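Local atomic coordinates of telomerase reverse transcriptase (PDB entry 6ZD1), a protein that probably extends chromosome ends as a reverse transcriptase, copying a template within its RNA component into telomeric DNA repeats. Residues S304-T309 / L496-V501; F338-C343 / D502-I507. All blocks are in the same frame, centred on the assembly; numbering follows the deposited sequence.

Contact 1 of 2, residues S304-T309 / L496-V501; sequences SSVNST and LLLRLV
R499 reaches across to S305 with its guanidinium turned edge-on to the serine. NE donates to S305 OG at 3.2 Å, in the guanidinium plane and fairly straight (159° at the hydrogen). The side chain leaves with CG anti to its backbone N (chi1 -173°) and bends at chi3 (68°), bringing the NE-H edge to S305 OG. An arginine suits this place because its several N-H groups serve separate partners: NH1 makes a weak bond to V501 O, and NH2 forms a salt bridge with D474 of helix 469-484, fixing the rotation of the group. S305 is short enough for its CB to pack against NH2 while its hydroxyl accepts from NE.

In the backbone, V306 N bonds to R499 O at 2.9 Å, and R499 N makes a weak bond to S304 O. This single bridge joins the loop before helix 309-326 at one point to strand 495-500, an outermost strand of the antiparallel sheet in the palm of the reverse transcriptase fold.

V306, L498 and L500 add apolar contacts. V306 CG2 meets L498 CD2 at 3.6 Å, the two crossing obliquely. L500 spreads its methyls, CD1 lying 4.0 Å from V306 O while CD2 comes 3.4 Å from T309 OG1 at the helix start. Toward the other end, S304 CB lies 3.2 Å from L497 O, and S304 OG is hydrogen-bonded to W489.

Contact 2 of 2, residues F338-C343 / D502-I507; sequences FDMKEC and DDFIFI
F504 lies against F338 from its first side-chain carbon onward. CB sits over one face of the F338 ring, 3.5 Å from the ring centroid, a CH-pi contact. CG follows at 3.5 Å from F338 CE2, near the rim. Beyond this the F504 ring slides off its neighbour: the planes are nearly parallel (5° apart), but with centroids separated by 4.9 Å they barely overlap. With CG anti to its own carbonyl carbon (chi1 -65°), the ring is directed along the first segment and turns its edge to F338 O, CD2 lying 3.4 Å from it. CE2 meets M340 CE at 3.6 Å, and CZ, the tip, also lies against that methyl. M340, deposited as selenomethionine, is flexible enough to bend at chi2 and bring its methyl into contact with the ring; V481 of helix 469-484 also touches F504.

The backbones of the two strands pair antiparallel. F504 N bonds to F338 O at 2.8 Å, F338 N returns a bond to F504 O, and M340 N continues the pairing to D502 O.

The next pair, D339 with D503, turns to the other face of the sheet. D503 OD1 lies 3.3 Å from D339 CB and 4.5 Å from D339 OD2. The sequence FDMKEC, with D339, and the VDD of the turn match motifs A and C of reverse transcriptases, whose three aspartates gather in the palm; in relatives they hold the magnesium ions of the polymerase site, a role consistent with D339, D502 and D503 here.

The two contacts lie about 10 Å apart, centre to centre, and meet through one beta hairpin: strands 495-500 and 503-508 follow directly in the chain, joined at V501 and D502. Probable backbone bonds, L496 N to I507 O and L498 N to I505 O, tie them together. Contact 1 covers the outer strand of the hairpin; contact 2 pairs its inner strand with 334-339, in a sheet ordered 495-500, 503-508, 334-339, 539-541. Along the chain the segments alternate, 304-309 and 338-343 preceding both hairpin strands. Two segments, each more than 150 residues before the hairpin, thus pack on it, bringing D502 and D503 at its turn next to D339 of strand 334-339, the probable active-site aspartates.

Contact 1 of 2, residues S304-T309 / L496-V501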
ATOM      1  N   SER A 304     -13.329   5.280  22.007  1.00 82.28           N
ATOM      2  CA  SER A 304     -12.088   4.571  22.291  1.00 84.13           C
ATOM      3  C   SER A 304     -11.485   3.948  21.039  1.00 78.83           C
ATOM      4  O   SER A 304     -10.271   3.725  20.993  1.00 74.28           O
ATOM      5  CB  SER A 304     -12.333   3.496  23.352  1.00 82.82           C
ATOM      6  OG  SER A 304     -12.868   4.062  24.540  1.00101.06           O
ATOM      7  N   SER A 305     -12.296   3.685  20.016  1.00 78.58           N
ATOM      8  CA  SER A 305     -11.792   3.139  18.761  1.00 87.08           C
ATOM      9  C   SER A 305     -11.204   4.268  17.922  1.00 76.33           C
ATOM     10  O   SER A 305     -11.928   5.170  17.487  1.00 82.85           O
ATOM     11  CB  SER A 305     -12.907   2.416  18.007  1.00 85.72           C
ATOM     12  OG  SER A 305     -13.371   1.290  18.735  1.00 74.94           O
ATOM     13  N   VAL A 306      -9.896   4.214  17.691  1.00 77.21           N
ATOM     14  CA  VAL A 306      -9.146   5.294  17.060  1.00 84.74           C
ATOM     15  C   VAL A 306      -8.739   4.865  15.656  1.00 84.10           C
ATOM     16  O   VAL A 306      -8.388   3.702  15.427  1.00 81.79           O
ATOM     17  CB  VAL A 306      -7.923   5.673  17.916  1.00 76.99           C
ATOM     18  CG1 VAL A 306      -6.838   6.291  17.075  1.00 82.89           C
ATOM     19  CG2 VAL A 306      -8.336   6.629  19.022  1.00 76.01           C
ATOM     20  N   ASN A 307      -8.772   5.812  14.717  1.00 85.72           N
ATOM     21  CA  ASN A 307      -8.619   5.488  13.306  1.00 88.41           C
ATOM     22  C   ASN A 307      -7.190   5.616  12.785  1.00 75.35           C
ATOM     23  O   ASN A 307      -6.922   5.159  11.671  1.00 81.83           O
ATOM     24  CB  ASN A 307      -9.546   6.374  12.467  1.00 72.90           C
ATOM     25  CG  ASN A 307     -11.013   6.131  12.772  1.00 83.09           C
ATOM     26  OD1 ASN A 307     -11.409   5.022  13.137  1.00101.08           O
ATOM     27  ND2 ASN A 307     -11.828   7.168  12.626  1.00 84.69           N
ATOM     28  N   SER A 308      -6.263   6.199  13.543  1.00 73.55           N
ATOM     29  CA  SER A 308      -4.918   6.410  13.019  1.00 72.12           C
ATOM     30  C   SER A 308      -3.927   6.541  14.169  1.00 70.76           C
ATOM     31  O   SER A 308      -4.309   6.680  15.333  1.00 77.31           O
ATOM     32  CB  SER A 308      -4.868   7.646  12.115  1.00 74.79           C
ATOM     33  OG  SER A 308      -5.167   8.828  12.840  1.00 74.07           O
ATOM     34  N   THR A 309      -2.636   6.493  13.822  1.00 56.77           N
ATOM     35  CA  THR A 309      -1.588   6.571  14.837  1.00 62.03           C
ATOM     36  C   THR A 309      -1.514   7.961  15.462  1.00 77.43           C
ATOM     37  O   THR A 309      -1.431   8.096  16.689  1.00 66.68           O
ATOM     38  CB  THR A 309      -0.236   6.181  14.239  1.00 51.10           C
ATOM     39  OG1 THR A 309      -0.159   4.754  14.122  1.00 66.84           O
ATOM     40  CG2 THR A 309       0.904   6.673  15.122  1.00 65.59           C
ATOM     41  N   LEU A 496      -8.003   5.838  30.169  1.00 75.91           N
ATOM     42  CA  LEU A 496      -8.090   6.049  28.731  1.00 74.41           C
ATOM     43  C   LEU A 496      -7.786   4.750  28.000  1.00 74.89           C
ATOM     44  O   LEU A 496      -6.736   4.143  28.226  1.00 77.14           O
ATOM     45  CB  LEU A 496      -7.112   7.139  28.283  1.00 72.15           C
ATOM     46  CG  LEU A 496      -6.898   7.254  26.775  1.00 82.42           C
ATOM     47  CD1 LEU A 496      -8.142   7.820  26.116  1.00 77.68           C
ATOM     48  CD2 LEU A 496      -5.671   8.100  26.457  1.00 55.85           C
ATOM     49  N   LEU A 497      -8.704   4.326  27.133  1.00 87.40           N
ATOM     50  CA  LEU A 497      -8.524   3.158  26.281  1.00 64.37           C
ATOM     51  C   LEU A 497      -8.544   3.582  24.820  1.00 62.48           C
ATOM     52  O   LEU A 497      -9.406   4.363  24.404  1.00 72.19           O
ATOM     53  CB  LEU A 497      -9.615   2.109  26.533  1.00 65.38           C
ATOM     54  CG  LEU A 497      -9.549   0.816  25.713  1.00 69.85           C
ATOM     55  CD1 LEU A 497      -8.331  -0.010  26.102  1.00 59.12           C
ATOM     56  CD2 LEU A 497     -10.829   0.003  25.865  1.00 60.95           C
ATOM     57  N   LEU A 498      -7.601   3.053  24.043  1.00 58.49           N
ATOM     58  CA  LEU A 498      -7.447   3.378  22.632  1.00 59.55           C
ATOM     59  C   LEU A 498      -7.270   2.093  21.837  1.00 77.87           C
ATOM     60  O   LEU A 498      -6.664   1.129  22.324  1.00 73.20           O
ATOM     61  CB  LEU A 498      -6.254   4.302  22.390  1.00 65.59           C
ATOM     62  CG  LEU A 498      -6.291   5.686  23.032  1.00 62.82           C
ATOM     63  CD1 LEU A 498      -5.012   6.421  22.695  1.00 66.92           C
ATOM     64  CD2 LEU A 498      -7.503   6.457  22.547  1.00 72.02           C
ATOM     65  N   ARG A 499      -7.825   2.076  20.621  1.00 83.17           N
ATOM     66  CA  ARG A 499      -7.753   0.920  19.743  1.00 74.21           C
ATOM     67  C   ARG A 499      -7.229   1.351  18.382  1.00 71.13           C
ATOM     68  O   ARG A 499      -7.715   2.323  17.799  1.00 83.74           O
ATOM     69  CB  ARG A 499      -9.115   0.226  19.611  1.00 75.00           C
ATOM     70  CG  ARG A 499      -9.055  -1.080  18.832  1.00 78.17           C
ATOM     71  CD  ARG A 499     -10.417  -1.749  18.727  1.00 76.28           C
ATOM     72  NE  ARG A 499     -11.338  -0.982  17.895  1.00 79.38           N
ATOM     73  CZ  ARG A 499     -11.327  -0.996  16.567  1.00 66.25           C
ATOM     74  NH1 ARG A 499     -10.435  -1.733  15.917  1.00 64.50           N
ATOM     75  NH2 ARG A 499     -12.203  -0.267  15.891  1.00 65.61           N
ATOM     76  N   LEU A 500      -6.252   0.584  17.884  1.00 76.73           N
ATOM     77  CA  LEU A 500      -5.626   0.805  16.555  1.00 69.40           C
ATOM     78  C   LEU A 500      -5.577  -0.542  15.825  1.00 75.01           C
ATOM     79  O   LEU A 500      -4.649  -1.329  16.107  1.00 73.82           O
ATOM     80  CB  LEU A 500      -4.220   1.378  16.753  1.00 68.44           C
ATOM     81  CG  LEU A 500      -3.577   1.988  15.508  1.00 67.45           C
ATOM     82  CD1 LEU A 500      -4.639   2.478  14.536  1.00 60.65           C
ATOM     83  CD2 LEU A 500      -2.635   3.121  15.884  1.00 84.71           C
ATOM     84  N   VAL A 501      -6.558  -0.792  14.951  1.00 73.92           N
ATOM     85  CA  VAL A 501      -6.664  -2.063  14.167  1.00 70.54           C
ATOM     86  C   VAL A 501      -6.725  -3.252  15.134  1.00 74.15           C
ATOM     87  O   VAL A 501      -7.844  -3.623  15.542  1.00 72.78           O
ATOM     88  CB  VAL A 501      -5.522  -2.212  13.142  1.00 87.01           C
ATOM     89  CG1 VAL A 501      -5.735  -3.412  12.233  1.00 70.88           C
ATOM     90  CG2 VAL A 501      -5.331  -0.945  12.323  1.00 70.05           C
TER

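Contact 2 of 2, residues F338-C343 / D502-I507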
ATOM      1  N   PHE A 338      -1.816  -4.571  24.555  1.00 62.19           N
ATOM      2  CA  PHE A 338      -2.111  -5.950  24.194  1.00 62.25           C
ATOM      3  C   PHE A 338      -2.689  -5.970  22.785  1.00 67.16           C
ATOM      4  O   PHE A 338      -3.380  -5.030  22.384  1.00 59.05           O
ATOM      5  CB  PHE A 338      -3.070  -6.605  25.203  1.00 53.73           C
ATOM      6  CG  PHE A 338      -4.378  -5.871  25.390  1.00 60.01           C
ATOM      7  CD1 PHE A 338      -4.484  -4.813  26.286  1.00 73.43           C
ATOM      8  CD2 PHE A 338      -5.510  -6.259  24.689  1.00 57.30           C
ATOM      9  CE1 PHE A 338      -5.691  -4.145  26.463  1.00 64.65           C
ATOM     10  CE2 PHE A 338      -6.717  -5.598  24.863  1.00 68.82           C
ATOM     11  CZ  PHE A 338      -6.806  -4.539  25.754  1.00 64.71           C
ATOM     12  N   ASP A 339      -2.352  -7.011  22.027  1.00 61.34           N
ATOM     13  CA  ASP A 339      -2.771  -7.140  20.639  1.00 67.72           C
ATOM     14  C   ASP A 339      -3.508  -8.457  20.419  1.00 68.67           C
ATOM     15  O   ASP A 339      -3.504  -9.353  21.267  1.00 80.79           O
ATOM     16  CB  ASP A 339      -1.571  -7.038  19.686  1.00 67.23           C
ATOM     17  CG  ASP A 339      -0.549  -8.142  19.901  1.00 83.60           C
ATOM     18  OD1 ASP A 339      -0.252  -8.477  21.068  1.00 94.31           O
ATOM     19  OD2 ASP A 339      -0.037  -8.675  18.894  1.00 78.92           O
HETATM   20  N   MSE A 340      -4.135  -8.567  19.249  1.00 67.72           N
HETATM   21  CA  MSE A 340      -4.908  -9.753  18.895  1.00 78.47           C
HETATM   22  C   MSE A 340      -4.149 -10.682  17.949  1.00 71.64           C
HETATM   23  O   MSE A 340      -3.437 -10.230  17.047  1.00 71.66           O
HETATM   24  CB  MSE A 340      -6.246  -9.350  18.272  1.00 74.82           C
HETATM   25  CG  MSE A 340      -7.131  -8.518  19.196  1.00 72.30           C
HETATM   26 SE   MSE A 340      -7.414  -9.364  20.932  1.00127.88          SE
HETATM   27  CE  MSE A 340      -8.623  -8.062  21.735  1.00 77.18           C
ATOM     28  N   LYS A 341      -4.302 -11.985  18.181  1.00 66.89           N
ATOM     29  CA  LYS A 341      -3.686 -13.014  17.349  1.00 74.01           C
ATOM     30  C   LYS A 341      -4.557 -13.260  16.124  1.00 77.01           C
ATOM     31  O   LYS A 341      -5.682 -13.757  16.250  1.00 72.96           O
ATOM     32  CB  LYS A 341      -3.513 -14.308  18.139  1.00 69.80           C
ATOM     33  CG  LYS A 341      -2.332 -14.339  19.089  1.00 86.79           C
ATOM     34  CD  LYS A 341      -2.263 -15.665  19.839  1.00 85.93           C
ATOM     35  CE  LYS A 341      -3.505 -15.882  20.694  1.00 83.30           C
ATOM     36  NZ  LYS A 341      -3.407 -17.105  21.537  1.00 89.37           N
ATOM     37  N   GLU A 342      -4.032 -12.931  14.944  1.00 82.09           N
ATOM     38  CA  GLU A 342      -4.658 -13.257  13.658  1.00 88.16           C
ATOM     39  C   GLU A 342      -6.123 -12.817  13.615  1.00 76.29           C
ATOM     40  O   GLU A 342      -7.036 -13.616  13.394  1.00 65.12           O
ATOM     41  CB  GLU A 342      -4.530 -14.756  13.360  1.00 76.34           C
ATOM     42  CG  GLU A 342      -3.114 -15.311  13.461  1.00 73.64           C
ATOM     43  CD  GLU A 342      -2.124 -14.573  12.577  1.00100.80           C
ATOM     44  OE1 GLU A 342      -1.368 -13.730  13.106  1.00108.41           O
ATOM     45  OE2 GLU A 342      -2.106 -14.828  11.353  1.00100.15           O
ATOM     46  N   CYS A 343      -6.332 -11.515  13.836  1.00 69.95           N
ATOM     47  CA  CYS A 343      -7.688 -10.987  13.981  1.00 78.54           C
ATOM     48  C   CYS A 343      -8.553 -11.271  12.755  1.00 68.08           C
ATOM     49  O   CYS A 343      -9.763 -11.489  12.886  1.00 75.91           O
ATOM     50  CB  CYS A 343      -7.641  -9.487  14.267  1.00 65.49           C
ATOM     51  SG  CYS A 343      -7.092  -8.486  12.888  1.00 77.74           S
ATOM     52  N   ASP A 502      -5.566  -3.823  15.481  1.00 73.42           N
ATOM     53  CA  ASP A 502      -5.502  -4.969  16.380  1.00 78.72           C
ATOM     54  C   ASP A 502      -4.710  -4.691  17.653  1.00 74.31           C
ATOM     55  O   ASP A 502      -4.645  -5.564  18.526  1.00 67.08           O
ATOM     56  CB  ASP A 502      -4.934  -6.208  15.658  1.00 65.51           C
ATOM     57  CG  ASP A 502      -3.632  -5.935  14.908  1.00 74.00           C
ATOM     58  OD1 ASP A 502      -3.262  -4.761  14.715  1.00 84.28           O
ATOM     59  OD2 ASP A 502      -2.979  -6.923  14.501  1.00 75.56           O
ATOM     60  N   ASP A 503      -4.145  -3.495  17.805  1.00 73.42           N
ATOM     61  CA  ASP A 503      -3.346  -3.141  18.973  1.00 77.63           C
ATOM     62  C   ASP A 503      -4.144  -2.274  19.944  1.00 73.05           C
ATOM     63  O   ASP A 503      -4.856  -1.350  19.538  1.00 70.17           O
ATOM     64  CB  ASP A 503      -2.070  -2.412  18.549  1.00 55.45           C
ATOM     65  CG  ASP A 503      -1.225  -3.226  17.591  1.00 54.04           C
ATOM     66  OD1 ASP A 503      -0.730  -4.301  17.987  1.00 81.03           O
ATOM     67  OD2 ASP A 503      -1.070  -2.795  16.429  1.00 72.22           O
ATOM     68  N   PHE A 504      -3.993  -2.557  21.233  1.00 58.70           N
ATOM     69  CA  PHE A 504      -4.713  -1.857  22.284  1.00 69.91           C
ATOM     70  C   PHE A 504      -3.723  -1.242  23.261  1.00 71.82           C
ATOM     71  O   PHE A 504      -2.642  -1.791  23.498  1.00 60.82           O
ATOM     72  CB  PHE A 504      -5.655  -2.795  23.048  1.00 67.67           C
ATOM     73  CG  PHE A 504      -6.779  -3.347  22.220  1.00 73.54           C
ATOM     74  CD1 PHE A 504      -8.069  -2.864  22.376  1.00 68.42           C
ATOM     75  CD2 PHE A 504      -6.552  -4.358  21.299  1.00 73.00           C
ATOM     76  CE1 PHE A 504      -9.112  -3.375  21.622  1.00 72.98           C
ATOM     77  CE2 PHE A 504      -7.588  -4.870  20.539  1.00 66.91           C
ATOM     78  CZ  PHE A 504      -8.871  -4.379  20.702  1.00 58.47           C
ATOM     79  N   ILE A 505      -4.102  -0.095  23.824  1.00 61.77           N
ATOM     80  CA  ILE A 505      -3.358   0.518  24.918  1.00 53.37           C
ATOM     81  C   ILE A 505      -4.365   1.075  25.909  1.00 62.35           C
ATOM     82  O   ILE A 505      -5.429   1.570  25.522  1.00 62.93           O
ATOM     83  CB  ILE A 505      -2.386   1.612  24.427  1.00 53.73           C
ATOM     84  CG1 ILE A 505      -1.448   2.031  25.563  1.00 59.28           C
ATOM     85  CG2 ILE A 505      -3.144   2.819  23.890  1.00 63.76           C
ATOM     86  CD1 ILE A 505      -0.301   2.896  25.123  1.00 60.02           C
ATOM     87  N   PHE A 506      -4.042   0.965  27.194  1.00 56.77           N
ATOM     88  CA  PHE A 506      -4.920   1.452  28.249  1.00 70.25           C
ATOM     89  C   PHE A 506      -4.070   2.104  29.325  1.00 72.17           C
ATOM     90  O   PHE A 506      -3.209   1.449  29.917  1.00 71.18           O
ATOM     91  CB  PHE A 506      -5.757   0.316  28.839  1.00 62.05           C
ATOM     92  CG  PHE A 506      -6.536   0.717  30.053  1.00 71.31           C
ATOM     93  CD1 PHE A 506      -7.643   1.542  29.935  1.00 68.53           C
ATOM     94  CD2 PHE A 506      -6.159   0.279  31.312  1.00 66.86           C
ATOM     95  CE1 PHE A 506      -8.365   1.919  31.051  1.00 72.37           C
ATOM     96  CE2 PHE A 506      -6.878   0.652  32.434  1.00 70.76           C
ATOM     97  CZ  PHE A 506      -7.981   1.474  32.304  1.00 72.73           C
ATOM     98  N   ILE A 507      -4.319   3.384  29.580  1.00 62.27           N
ATOM     99  CA  ILE A 507      -3.578   4.165  30.561  1.00 69.34           C
ATOM    100  C   ILE A 507      -4.551   4.594  31.647  1.00 75.14           C
ATOM    101  O   ILE A 507      -5.664   5.039  31.348  1.00 73.52           O
ATOM    102  CB  ILE A 507      -2.899   5.386  29.917  1.00 60.43           C
ATOM    103  CG1 ILE A 507      -2.034   4.948  28.733  1.00 63.96           C
ATOM    104  CG2 ILE A 507      -2.054   6.130  30.941  1.00 73.36           C
ATOM    105  CD1 ILE A 507      -1.470   6.100  27.934  1.00 57.25           C
TER